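Local coordinates for periplasmic binding protein/LacI transcriptional regulator (Clostridium phytofermentans, PDB 3BRS) that probably binds a sugar outside the cell for uptake by a transporter, as a two-domain member of the periplasmic binding protein/LacI family, at residues 134-139 and 165-170; 239-244 and 275-280. All blocks are in the same frame, centred on the assembly; numbering follows the deposited sequence.

Contact 1: residues 134-139 and 165-170; sequences IGVISF and EAIYYC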
# COMPACT_ATOMS: atom_id res chain seq x y z
N ILE A 134 -0.20 16.69 15.19
CA ILE A 134 -0.46 15.82 14.06
C ILE A 134 -0.74 14.45 14.59
O ILE A 134 0.04 13.94 15.43
CB ILE A 134 0.81 15.74 13.03
CG1 ILE A 134 1.03 17.07 12.29
CG2 ILE A 134 0.68 14.59 12.01
CD1 ILE A 134 2.51 17.24 11.88
N GLY A 135 -1.82 13.81 14.13
CA GLY A 135 -1.95 12.39 14.51
C GLY A 135 -1.85 11.55 13.27
O GLY A 135 -2.36 11.92 12.19
N VAL A 136 -1.22 10.39 13.41
CA VAL A 136 -1.14 9.46 12.28
C VAL A 136 -1.82 8.11 12.48
O VAL A 136 -1.62 7.39 13.49
CB VAL A 136 0.31 9.14 11.93
CG1 VAL A 136 0.49 8.36 10.62
CG2 VAL A 136 1.14 10.41 11.89
N ILE A 137 -2.62 7.74 11.50
CA ILE A 137 -3.15 6.37 11.42
C ILE A 137 -2.42 5.66 10.27
O ILE A 137 -2.60 5.98 9.00
CB ILE A 137 -4.67 6.28 11.19
CG1 ILE A 137 -5.48 7.08 12.20
CG2 ILE A 137 -5.10 4.74 11.25
CD1 ILE A 137 -5.06 6.76 13.74
N SER A 138 -1.62 4.70 10.70
CA SER A 138 -0.96 3.75 9.82
C SER A 138 -1.74 2.45 9.76
O SER A 138 -2.80 2.27 10.40
CB SER A 138 0.48 3.52 10.19
OG SER A 138 1.14 2.95 9.06
N PHE A 139 -1.24 1.55 8.93
CA PHE A 139 -1.85 0.30 8.67
C PHE A 139 -0.97 -0.86 9.25
O PHE A 139 -0.98 -1.11 10.48
CB PHE A 139 -2.22 0.14 7.19
CG PHE A 139 -1.13 0.44 6.15
CD1 PHE A 139 -0.71 1.77 5.91
CD2 PHE A 139 -0.70 -0.55 5.28
CE1 PHE A 139 0.27 2.11 4.90
CE2 PHE A 139 0.25 -0.27 4.24
CZ PHE A 139 0.73 1.10 4.01
N GLU A 165 2.15 13.61 17.15
CA GLU A 165 1.80 13.33 18.52
C GLU A 165 1.86 11.86 18.79
O GLU A 165 2.32 11.36 19.86
CB GLU A 165 0.37 13.79 18.71
CG GLU A 165 0.07 14.09 20.09
CD GLU A 165 0.42 15.49 20.49
OE1 GLU A 165 -0.18 16.44 19.93
OE2 GLU A 165 1.21 15.62 21.44
N ALA A 166 1.35 11.14 17.81
CA ALA A 166 1.24 9.72 17.93
C ALA A 166 0.98 9.04 16.59
O ALA A 166 0.35 9.62 15.64
CB ALA A 166 0.17 9.35 18.95
N ILE A 167 1.45 7.80 16.55
CA ILE A 167 1.18 6.93 15.40
C ILE A 167 0.47 5.69 15.80
O ILE A 167 0.99 4.91 16.59
CB ILE A 167 2.40 6.53 14.53
CG1 ILE A 167 3.24 7.79 14.27
CG2 ILE A 167 1.88 5.94 13.19
CD1 ILE A 167 4.33 7.70 13.25
N TYR A 168 -0.72 5.53 15.27
CA TYR A 168 -1.60 4.34 15.61
C TYR A 168 -1.61 3.39 14.40
O TYR A 168 -1.81 3.86 13.26
CB TYR A 168 -3.02 4.80 15.96
CG TYR A 168 -3.96 3.68 16.33
CD1 TYR A 168 -4.70 3.02 15.34
CD2 TYR A 168 -4.11 3.23 17.66
CE1 TYR A 168 -5.56 1.95 15.63
CE2 TYR A 168 -4.99 2.12 17.96
CZ TYR A 168 -5.70 1.48 16.94
OH TYR A 168 -6.61 0.38 17.21
N TYR A 169 -1.47 2.09 14.64
CA TYR A 169 -1.43 1.08 13.53
C TYR A 169 -2.74 0.33 13.55
O TYR A 169 -2.95 -0.47 14.45
CB TYR A 169 -0.18 0.13 13.69
CG TYR A 169 1.17 0.94 13.63
CD1 TYR A 169 1.84 1.16 12.40
CD2 TYR A 169 1.70 1.54 14.78
CE1 TYR A 169 3.03 1.91 12.37
CE2 TYR A 169 2.87 2.30 14.75
CZ TYR A 169 3.53 2.47 13.50
OH TYR A 169 4.71 3.25 13.41
N CYS A 170 -3.62 0.60 12.57
CA CYS A 170 -4.89 -0.03 12.37
C CYS A 170 -4.85 -1.35 11.71
O CYS A 170 -5.94 -2.03 11.62
CB CYS A 170 -5.83 0.90 11.52
SG CYS A 170 -5.59 0.91 9.68
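Strands 134-138 and 165-169 run parallel, 4.6 Å apart at closest approach and 18° from perfect alignment, and Val136 exchanges hydrogen bonds with both neighbours of Ile167: its N donates to Ala166 O (2.8 Å) and its O accepts from Tyr168 N (2.7 Å). Farther along, Tyr168 O receives Ser138 N, so Tyr168 is gripped through both its backbone N and O. The same pattern continues to the carboxyl end, where Cys170 N bonds to Ser138 O at 2.9 Å, but now the donor lies above the carbonyl plane, 40° out of it. Such pairing is the product of a right-handed beta-alpha-beta crossover, here strand 133-138, helix 144-157 and strand 164-169, the repeating unit of the Rossmann-like domains in periplasmic binding proteins. On the face carrying Val136, Ser138, Ile167 and Tyr169, the side chains of Val136 and Ile167 lie alongside each other and point the same way, with Ile167 CG2 3.8 Å from Val136 CB. Ser138 CB approaches Tyr169 CD1 obliquely at 3.5 Å. The tyrosine ring also has Phe139 O at its edge, near the ring plane, while its hydroxyl is hydrogen-bonded to Glu150 of helix 144-157, which covers this face. The other face belongs to Ile137 and Tyr168. With its CG1 beside the backbone N (chi1 -54°) and the chain bent again at chi2, Ile137 brings CD1 to 3.6 Å from Tyr168 CB, while its second branch, CG2, meets Cys170 CB at 3.9 Å. Here helix 174-187 supplies the cover, Thr181 and Leu184 touching Ile137 and Lys176 and Glu183 touching Tyr168.

Contact 2: residues 239-244 and 275-280; sequences EAMVVQ and ALITKD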
# COMPACT_ATOMS: atom_id res chain seq x y z
N GLU A 239 -8.34 17.15 2.86
CA GLU A 239 -7.87 18.23 2.04
C GLU A 239 -6.57 18.11 1.15
O GLU A 239 -6.26 18.99 0.35
CB GLU A 239 -8.23 19.59 2.58
CG GLU A 239 -7.77 19.83 3.94
CD GLU A 239 -6.31 19.92 3.92
OE1 GLU A 239 -5.67 19.01 4.50
OE2 GLU A 239 -5.78 20.90 3.33
N ALA A 240 -5.90 16.99 1.23
CA ALA A 240 -5.04 16.60 0.16
C ALA A 240 -5.01 15.11 0.11
O ALA A 240 -5.16 14.45 1.15
CB ALA A 240 -3.65 17.16 0.34
N MET A 241 -4.80 14.54 -1.08
CA MET A 241 -4.55 13.09 -1.13
C MET A 241 -3.54 12.75 -2.23
O MET A 241 -3.58 13.39 -3.37
CB MET A 241 -5.83 12.28 -1.32
CG MET A 241 -6.68 12.49 -2.60
SD MET A 241 -8.16 11.36 -2.77
CE MET A 241 -8.94 11.65 -1.19
N VAL A 242 -2.63 11.80 -1.89
CA VAL A 242 -1.73 11.18 -2.84
C VAL A 242 -2.50 9.91 -3.37
O VAL A 242 -3.03 9.10 -2.61
CB VAL A 242 -0.34 10.84 -2.28
CG1 VAL A 242 0.53 10.28 -3.41
CG2 VAL A 242 0.38 12.10 -1.70
N VAL A 243 -2.57 9.78 -4.67
CA VAL A 243 -3.37 8.75 -5.33
C VAL A 243 -2.37 7.89 -6.06
O VAL A 243 -1.43 8.45 -6.67
CB VAL A 243 -4.25 9.53 -6.37
CG1 VAL A 243 -4.74 8.62 -7.43
CG2 VAL A 243 -5.35 10.21 -5.66
N GLN A 244 -2.50 6.56 -6.01
CA GLN A 244 -1.54 5.72 -6.71
C GLN A 244 -2.13 5.28 -8.05
O GLN A 244 -3.18 5.79 -8.44
CB GLN A 244 -1.20 4.46 -5.87
CG GLN A 244 -0.73 4.83 -4.48
CD GLN A 244 -0.56 3.63 -3.65
OE1 GLN A 244 0.39 2.88 -3.84
NE2 GLN A 244 -1.50 3.38 -2.75
N ALA A 275 0.02 10.77 -7.81
CA ALA A 275 -0.21 12.22 -7.91
C ALA A 275 -0.77 12.80 -6.61
O ALA A 275 -1.48 12.14 -5.89
CB ALA A 275 -1.14 12.57 -9.08
N LEU A 276 -0.43 14.05 -6.33
CA LEU A 276 -0.97 14.78 -5.19
C LEU A 276 -2.06 15.77 -5.69
O LEU A 276 -1.75 16.67 -6.49
CB LEU A 276 0.12 15.60 -4.51
CG LEU A 276 -0.28 16.53 -3.34
CD1 LEU A 276 -0.63 15.74 -2.11
CD2 LEU A 276 0.84 17.44 -2.96
N ILE A 277 -3.28 15.61 -5.13
CA ILE A 277 -4.38 16.48 -5.35
C ILE A 277 -4.78 17.17 -4.05
O ILE A 277 -4.76 16.59 -3.00
CB ILE A 277 -5.62 15.71 -5.85
CG1 ILE A 277 -5.26 14.34 -6.39
CG2 ILE A 277 -6.28 16.53 -6.98
CD1 ILE A 277 -6.38 13.73 -7.19
N THR A 278 -5.28 18.38 -4.15
CA THR A 278 -5.26 19.27 -3.02
C THR A 278 -6.53 20.09 -3.17
O THR A 278 -6.90 20.44 -4.30
CB THR A 278 -3.94 20.16 -3.19
OG1 THR A 278 -2.95 19.74 -2.23
CG2 THR A 278 -4.18 21.57 -3.10
N LYS A 279 -7.21 20.33 -2.04
CA LYS A 279 -8.41 21.09 -2.00
C LYS A 279 -8.05 22.50 -1.56
O LYS A 279 -7.44 22.69 -0.52
CB LYS A 279 -9.38 20.48 -1.03
CG LYS A 279 -10.52 21.35 -0.65
CD LYS A 279 -11.79 20.55 -0.48
CE LYS A 279 -12.95 21.49 -0.21
NZ LYS A 279 -14.22 20.92 -0.73
N ASP A 280 -8.52 23.48 -2.34
CA ASP A 280 -7.97 24.80 -2.30
C ASP A 280 -9.07 25.87 -2.10
O ASP A 280 -8.86 27.08 -2.32
CB ASP A 280 -7.20 24.98 -3.60
CG ASP A 280 -5.85 25.65 -3.41
OD1 ASP A 280 -4.86 24.98 -2.98
OD2 ASP A 280 -5.79 26.86 -3.75
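The antiparallel edge of the mixed sheet is made by strand 275-278, outermost within this chain, where Ile277 and Ala275 pair with Met241 and Val243 of strand 240-243. The segment axes come within 4.7 Å. Met241 and Ile277 exchange bonds in both directions, each 2.8 Å from N to O, and Val243 and Ala275 do the same, both bonds lying in the carbonyl plane. Beyond the strand, Lys279 N adds a bond of 2.9 Å to Glu239 O, and the CB atoms of these two residues also meet. In the non-hydrogen-bonded pairs, Ala240 with Thr278 and Val242 with Leu276, the CA atoms come closer together, and each CA-H of the first strand turns to the carbonyl one residue before its partner: Ala240 CA lies 3.2 Å from Ile277 O and Val242 CA 3.2 Å from Ala275 O. Each of these oxygens thus takes a CA-H as well as an N-H. On the face of Ala240, Val242, Leu276 and Thr278, the leucine leans across to the other strand. Its CG stands opposite the backbone N (chi1 175°), and the turn at chi2 swings CD1 to 3.8 Å from Val242 CG2, near Ala240 CB as well. On the reverse face Val243 and Ile277 meet at an oblique angle, CG2 of the valine being 4.0 Å from CD1 of the isoleucine. Helix 113-127 covers the leucine face, with Val123 against Ala240 and Leu276 and Ile120 against Val242, whereas Met227 touches Val243 and Ile277 on the other. Strand 240-243 continues the sheet inward by backbone hydrogen bonds to strand 219-224.

Contacts 1 and 2 are the two ends of one six-stranded mixed sheet, whose order is 164-169, 133-138, 191-196, 219-224, 240-243, 275-278. Their centres are about 19 Å apart and their nearest atoms about 7 Å; strands 191-196 and 219-224 fill the interval. Both segments of contact 1 precede those of contact 2 in the sequence. One end is finished by a parallel crossover, the other by an antiparallel strand that arrives after the chain has contributed strand 269-271 to the second, all-parallel sheet. The last strand thus returns to this sheet from the other domain, consistent with the multiple domain crossings of sugar-binding proteins of this family.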